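PDB 3G8K: lectin-related NK cell receptor LY49L1 from Mus musculus, which serves as a natural killer cell receptor whose C-type lectin-like domain, the part in this chain, probably recognises MHC class I molecules. Local coordinates for residues Y14-Y19 against G122-K127; Y63-S68 against M101-T106. The protein carries 1 engineered substitution. All blocks are in the same frame, centred on the assembly; numbering follows the deposited sequence.

Interaction 1 (Y14-Y19 against G122-K127)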
loop_
_atom_site.group_PDB
_atom_site.type_symbol
_atom_site.label_atom_id
_atom_site.label_comp_id
_atom_site.label_asym_id
_atom_site.label_seq_id
_atom_site.Cartn_x
_atom_site.Cartn_y
_atom_site.Cartn_z
ATOM N N TYR A 14 1.863 6.244 -5.270
ATOM C CA TYR A 14 2.702 7.220 -4.622
ATOM C C TYR A 14 2.895 8.328 -5.674
ATOM O O TYR A 14 3.501 8.096 -6.683
ATOM C CB TYR A 14 4.043 6.619 -4.174
ATOM C CG TYR A 14 4.997 7.649 -3.500
ATOM C CD1 TYR A 14 4.597 8.365 -2.357
ATOM C CD2 TYR A 14 6.282 7.869 -3.989
ATOM C CE1 TYR A 14 5.418 9.268 -1.714
ATOM C CE2 TYR A 14 7.149 8.803 -3.355
ATOM C CZ TYR A 14 6.706 9.497 -2.212
ATOM O OH TYR A 14 7.577 10.430 -1.557
ATOM N N GLY A 15 2.329 9.517 -5.438
ATOM C CA GLY A 15 2.534 10.594 -6.398
ATOM C C GLY A 15 1.738 10.246 -7.623
ATOM O O GLY A 15 0.516 9.984 -7.515
ATOM N N ILE A 16 2.433 10.151 -8.769
ATOM C CA ILE A 16 1.824 9.896 -10.096
ATOM C C ILE A 16 1.942 8.439 -10.613
ATOM O O ILE A 16 1.611 8.177 -11.735
ATOM C CB ILE A 16 2.370 11.001 -11.122
ATOM C CG1 ILE A 16 1.274 11.856 -11.784
ATOM C CG2 ILE A 16 3.405 10.485 -12.051
ATOM C CD1 ILE A 16 0.712 11.312 -13.088
ATOM N N LYS A 17 2.361 7.489 -9.783
ATOM C CA LYS A 17 2.676 6.105 -10.163
ATOM C C LYS A 17 1.951 5.085 -9.210
ATOM O O LYS A 17 2.041 5.213 -7.983
ATOM C CB LYS A 17 4.221 5.823 -10.146
ATOM C CG LYS A 17 4.630 4.461 -10.832
ATOM C CD LYS A 17 6.139 4.224 -11.091
ATOM C CE LYS A 17 6.943 5.505 -11.314
ATOM N NZ LYS A 17 8.352 5.105 -11.171
ATOM N N CYS A 18 1.276 4.084 -9.762
ATOM C CA CYS A 18 0.804 2.924 -8.953
ATOM C C CYS A 18 1.662 1.660 -9.138
ATOM O O CYS A 18 2.483 1.649 -10.023
ATOM C CB CYS A 18 -0.637 2.689 -9.270
ATOM S SG CYS A 18 -1.603 4.209 -8.862
ATOM N N TYR A 19 1.447 0.611 -8.305
ATOM C CA TYR A 19 2.308 -0.543 -8.146
ATOM C C TYR A 19 1.405 -1.729 -7.977
ATOM O O TYR A 19 0.563 -1.749 -7.082
ATOM C CB TYR A 19 3.138 -0.401 -6.870
ATOM C CG TYR A 19 4.000 0.896 -6.903
ATOM C CD1 TYR A 19 3.549 2.082 -6.267
ATOM C CD2 TYR A 19 5.212 0.920 -7.566
ATOM C CE1 TYR A 19 4.339 3.311 -6.321
ATOM C CE2 TYR A 19 6.018 2.153 -7.603
ATOM C CZ TYR A 19 5.513 3.309 -7.025
ATOM O OH TYR A 19 6.302 4.456 -6.982
ATOM N N GLY A 122 4.993 -1.388 -12.574
ATOM C CA GLY A 122 4.457 -0.039 -12.371
ATOM C C GLY A 122 3.705 0.484 -13.594
ATOM O O GLY A 122 3.942 0.045 -14.724
ATOM N N LYS A 123 2.807 1.424 -13.355
ATOM C CA LYS A 123 2.069 2.194 -14.355
ATOM C C LYS A 123 1.756 3.587 -13.785
ATOM O O LYS A 123 1.145 3.718 -12.748
ATOM C CB LYS A 123 0.780 1.505 -14.821
ATOM C CG LYS A 123 0.128 2.150 -16.117
ATOM C CD LYS A 123 -1.215 1.458 -16.419
ATOM C CE LYS A 123 -1.979 2.035 -17.597
ATOM N NZ LYS A 123 -3.398 1.499 -17.536
ATOM N N ARG A 124 2.286 4.629 -14.445
ATOM C CA ARG A 124 1.933 5.991 -14.150
ATOM C C ARG A 124 0.480 6.286 -14.437
ATOM O O ARG A 124 -0.161 5.672 -15.285
ATOM C CB ARG A 124 2.842 6.962 -14.913
ATOM C CG ARG A 124 4.141 7.015 -14.309
ATOM C CD ARG A 124 5.060 7.923 -15.090
ATOM N NE ARG A 124 4.555 9.262 -15.371
ATOM C CZ ARG A 124 5.193 10.373 -14.980
ATOM N NH1 ARG A 124 6.295 10.255 -14.246
ATOM N NH2 ARG A 124 4.745 11.585 -15.297
ATOM N N LEU A 125 -0.045 7.235 -13.698
ATOM C CA LEU A 125 -1.439 7.597 -13.829
ATOM C C LEU A 125 -1.746 8.442 -15.115
ATOM O O LEU A 125 -2.886 8.501 -15.607
ATOM C CB LEU A 125 -1.881 8.233 -12.494
ATOM C CG LEU A 125 -2.627 7.419 -11.434
ATOM C CD1 LEU A 125 -2.372 6.007 -11.494
ATOM C CD2 LEU A 125 -2.349 7.880 -10.043
ATOM N N ASP A 126 -0.717 9.117 -15.638
ATOM C CA ASP A 126 -0.750 9.768 -16.928
ATOM C C ASP A 126 -0.291 8.835 -18.107
ATOM O O ASP A 126 0.152 9.334 -19.139
ATOM C CB ASP A 126 0.069 11.082 -16.890
ATOM C CG ASP A 126 1.504 10.877 -16.540
ATOM O OD1 ASP A 126 2.192 11.889 -16.271
ATOM O OD2 ASP A 126 2.017 9.742 -16.548
ATOM N N LYS A 127 -0.467 7.500 -17.980
ATOM C CA LYS A 127 -0.089 6.602 -19.066
ATOM C C LYS A 127 -1.326 6.130 -19.815
ATOM O O LYS A 127 -2.238 5.547 -19.234
ATOM C CB LYS A 127 0.896 5.469 -18.671
ATOM C CG LYS A 127 0.799 4.235 -19.609
ATOM C CD LYS A 127 2.116 3.490 -19.863
ATOM C CE LYS A 127 1.878 1.938 -20.017
ATOM N NZ LYS A 127 3.123 1.015 -19.985
#

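Interaction 2 (Y63-S68 against M101-T106). Engineered in segment 63-68: Tyr-63 (natural residue Cys).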
loop_
_atom_site.group_PDB
_atom_site.type_symbol
_atom_site.label_atom_id
_atom_site.label_comp_id
_atom_site.label_asym_id
_atom_site.label_seq_id
_atom_site.Cartn_x
_atom_site.Cartn_y
_atom_site.Cartn_z
ATOM N N TYR A 63 11.482 -8.649 -4.803
ATOM C CA TYR A 63 10.685 -8.314 -5.979
ATOM C C TYR A 63 11.559 -8.035 -7.153
ATOM O O TYR A 63 12.484 -7.167 -7.079
ATOM C CB TYR A 63 9.804 -7.039 -5.736
ATOM C CG TYR A 63 8.901 -7.183 -4.544
ATOM C CD1 TYR A 63 7.625 -7.714 -4.689
ATOM C CD2 TYR A 63 9.312 -6.810 -3.261
ATOM C CE1 TYR A 63 6.776 -7.887 -3.605
ATOM C CE2 TYR A 63 8.466 -6.983 -2.158
ATOM C CZ TYR A 63 7.185 -7.518 -2.353
ATOM O OH TYR A 63 6.315 -7.681 -1.276
ATOM N N TRP A 64 11.256 -8.652 -8.274
ATOM C CA TRP A 64 11.972 -8.225 -9.528
ATOM C C TRP A 64 11.543 -6.865 -9.965
ATOM O O TRP A 64 10.390 -6.538 -9.844
ATOM C CB TRP A 64 11.656 -9.189 -10.675
ATOM C CG TRP A 64 12.373 -10.540 -10.706
ATOM C CD1 TRP A 64 11.706 -11.829 -10.882
ATOM C CD2 TRP A 64 13.778 -10.868 -10.528
ATOM N NE1 TRP A 64 12.641 -12.811 -10.809
ATOM C CE2 TRP A 64 13.899 -12.291 -10.651
ATOM C CE3 TRP A 64 14.938 -10.131 -10.324
ATOM C CZ2 TRP A 64 15.123 -12.929 -10.572
ATOM C CZ3 TRP A 64 16.131 -10.776 -10.232
ATOM C CH2 TRP A 64 16.249 -12.124 -10.384
ATOM N N ILE A 65 12.479 -6.044 -10.476
ATOM C CA ILE A 65 12.159 -4.713 -10.940
ATOM C C ILE A 65 12.857 -4.619 -12.291
ATOM O O ILE A 65 13.634 -5.518 -12.669
ATOM C CB ILE A 65 12.622 -3.526 -9.925
ATOM C CG1 ILE A 65 14.161 -3.451 -9.851
ATOM C CG2 ILE A 65 11.788 -3.612 -8.561
ATOM C CD1 ILE A 65 14.714 -2.649 -8.806
ATOM N N GLY A 66 12.511 -3.622 -13.067
ATOM C CA GLY A 66 12.900 -3.616 -14.493
ATOM C C GLY A 66 14.288 -3.031 -14.751
ATOM O O GLY A 66 14.441 -2.127 -15.548
ATOM N N LEU A 67 15.283 -3.595 -14.076
ATOM C CA LEU A 67 16.652 -3.143 -14.145
ATOM C C LEU A 67 17.555 -4.393 -14.318
ATOM O O LEU A 67 17.381 -5.412 -13.626
ATOM C CB LEU A 67 17.020 -2.351 -12.874
ATOM C CG LEU A 67 18.500 -1.903 -12.716
ATOM C CD1 LEU A 67 18.817 -0.821 -13.719
ATOM C CD2 LEU A 67 18.759 -1.356 -11.304
ATOM N N SER A 68 18.472 -4.307 -15.269
ATOM C CA SER A 68 19.302 -5.437 -15.670
ATOM C C SER A 68 20.585 -4.917 -16.194
ATOM O O SER A 68 20.643 -3.786 -16.572
ATOM C CB SER A 68 18.609 -6.439 -16.589
ATOM O OG SER A 68 18.449 -6.094 -17.939
ATOM N N MET A 101 18.073 -6.867 -11.244
ATOM C CA MET A 101 17.896 -6.258 -9.928
ATOM C C MET A 101 16.528 -6.654 -9.244
ATOM O O MET A 101 15.511 -6.812 -9.902
ATOM C CB MET A 101 18.224 -4.739 -10.020
ATOM C CG MET A 101 18.675 -4.001 -8.745
ATOM S SD MET A 101 20.285 -4.456 -8.271
ATOM C CE MET A 101 21.281 -3.395 -9.321
ATOM N N LEU A 102 16.571 -6.900 -7.948
ATOM C CA LEU A 102 15.427 -6.968 -7.086
ATOM C C LEU A 102 15.439 -5.797 -6.124
ATOM O O LEU A 102 16.502 -5.321 -5.758
ATOM C CB LEU A 102 15.503 -8.136 -6.104
ATOM C CG LEU A 102 15.758 -9.519 -6.557
ATOM C CD1 LEU A 102 16.535 -10.110 -5.399
ATOM C CD2 LEU A 102 14.327 -10.109 -6.613
ATOM N N LEU A 103 14.221 -5.456 -5.732
ATOM C CA LEU A 103 13.833 -4.678 -4.566
ATOM C C LEU A 103 13.521 -5.584 -3.358
ATOM O O LEU A 103 12.680 -6.511 -3.452
ATOM C CB LEU A 103 12.524 -3.923 -4.909
ATOM C CG LEU A 103 11.945 -2.873 -3.906
ATOM C CD1 LEU A 103 13.095 -2.034 -3.258
ATOM C CD2 LEU A 103 10.886 -1.981 -4.589
ATOM N N SER A 104 14.177 -5.312 -2.230
ATOM C CA SER A 104 13.687 -5.764 -0.895
ATOM C C SER A 104 13.466 -4.545 -0.003
ATOM O O SER A 104 13.893 -3.429 -0.358
ATOM C CB SER A 104 14.649 -6.780 -0.249
ATOM O OG SER A 104 15.927 -6.275 0.052
ATOM N N LYS A 105 12.800 -4.727 1.137
ATOM C CA LYS A 105 12.744 -3.673 2.166
ATOM C C LYS A 105 14.075 -3.068 2.575
ATOM O O LYS A 105 14.167 -1.903 3.033
ATOM C CB LYS A 105 12.054 -4.201 3.427
ATOM C CG LYS A 105 10.672 -4.775 3.135
ATOM C CD LYS A 105 9.889 -4.786 4.389
ATOM C CE LYS A 105 9.583 -3.400 4.823
ATOM N NZ LYS A 105 8.527 -2.773 3.983
ATOM N N THR A 106 15.134 -3.836 2.417
ATOM C CA THR A 106 16.397 -3.338 2.907
ATOM C C THR A 106 17.275 -2.609 1.839
ATOM O O THR A 106 17.956 -1.630 2.184
ATOM C CB THR A 106 17.094 -4.383 3.881
ATOM O OG1 THR A 106 18.510 -4.338 3.769
ATOM C CG2 THR A 106 16.647 -5.839 3.613
#

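Interaction 1 (Y14-Y19 against G122-K127)
Lys-17 to Tyr-19 pair antiparallel with Gly-122 to Arg-124; the axes of these short segments come within 4.7 Å, their directions 155° apart. Cys-18 N donates to Lys-123 O at 3.0 Å, and the return bond from Lys-123 N to Cys-18 O is weak. Beyond the strand end, Leu-125 N reaches Ile-16 O at 2.7 Å.

The side-chain contact centres on Ile-16. Its CG2 sits over the middle of one face of the Arg-124 guanidinium, 3.4 Å from CZ. The guanidinium is held side-on by Asp-126, both bonds using syn lone pairs. Arg-124 NE donates to Asp-126 OD2 at 2.8 Å. Arg-124 NH2 donates to Asp-126 OD1 at 2.7 Å. This double grip fixes the plate's rotation beneath the methyl. Ile-16 CD1 lies against the same carboxylate, 3.6 Å from Asp-126 OD1.

The 14-19 segment includes the type II' turn of an N-terminal hairpin, as in long-form C-type lectin-like domains. Here that hairpin joins the C-terminal strand. Cys-18 SG is disulfide-bonded to Cys-13 across the hairpin. With chi1 at -59°, SG lies opposite the carbonyl carbon and meets Leu-125 CD1 at 3.3 Å.

On the face of Lys-17 and Arg-124, the lysine amine forms salt bridges with Glu-50 and Asp-46. Leu-125 also packs on Trp-11 of the second subunit, and Tyr-14 pairs with a strand of that subunit.

Interaction 2 (Y63-S68 against M101-T106)
Leu-102 lies over one face of the Trp-64 indole, its CD2 making a CH-pi contact 4.2 Å from the centroid of the six-membered ring. The two side chains cross at a slant, the methyl toward the rim. Trp-64 CB points away from 101-106, but chi1 at -78°, with CG opposite the carbonyl carbon, brings the indole back. At the indole edge, Trp-64 CE3 is 3.4 Å from Met-101 O.

Met-101 runs alongside both Ile-65 and Leu-67, pointing the same way. Leu-67 CD2 touches Met-101 CB at 3.7 Å. Ile-65 instead meets Leu-103 roughly at a right angle, CG2 against CB at 3.7 Å. The engineered Tyr-63 turns a ring edge toward Leu-103 O, and its hydroxyl bonds Pro-59 O.

Tyr-63 N donates to Leu-103 O, and Leu-103 N to Tyr-63 O, each at 2.8 Å. Ile-65 N then binds Met-101 O, and Met-101 N binds Leu-67 O. Between them Gly-66 centres an inverse gamma turn. Trp-64 to Leu-67 form the WIGL motif of the C-type lectin fold.

Phe-117 and Trp-28 meet the indole edge-to-face, strand 108-111 packs against Ile-65 and Leu-103, strand 75-78 against Leu-67, and strand 118-124 against Tyr-63 and Ile-65.

Both interactions reach the same branched or curled sheet through neighbouring strands 118-124 and 62-70. Their centres are about 17 Å apart, and their nearest atoms are about 7 Å apart, so they do not touch. Strand 118-124 connects them: its end pairs with 17-21 in interaction 1, and it runs parallel to strand 62-70 of interaction 2. Interaction 1 joins segments near the two ends of the chain, and interaction 2 lies within the long stretch between them. A disulfide borders interaction 2: Cys-100, bonded to Cys-113, directly precedes the 101-106 segment. Interaction 1 is partly buried and reaches the second subunit, whereas interaction 2 lies in the core, with no other chain touching it.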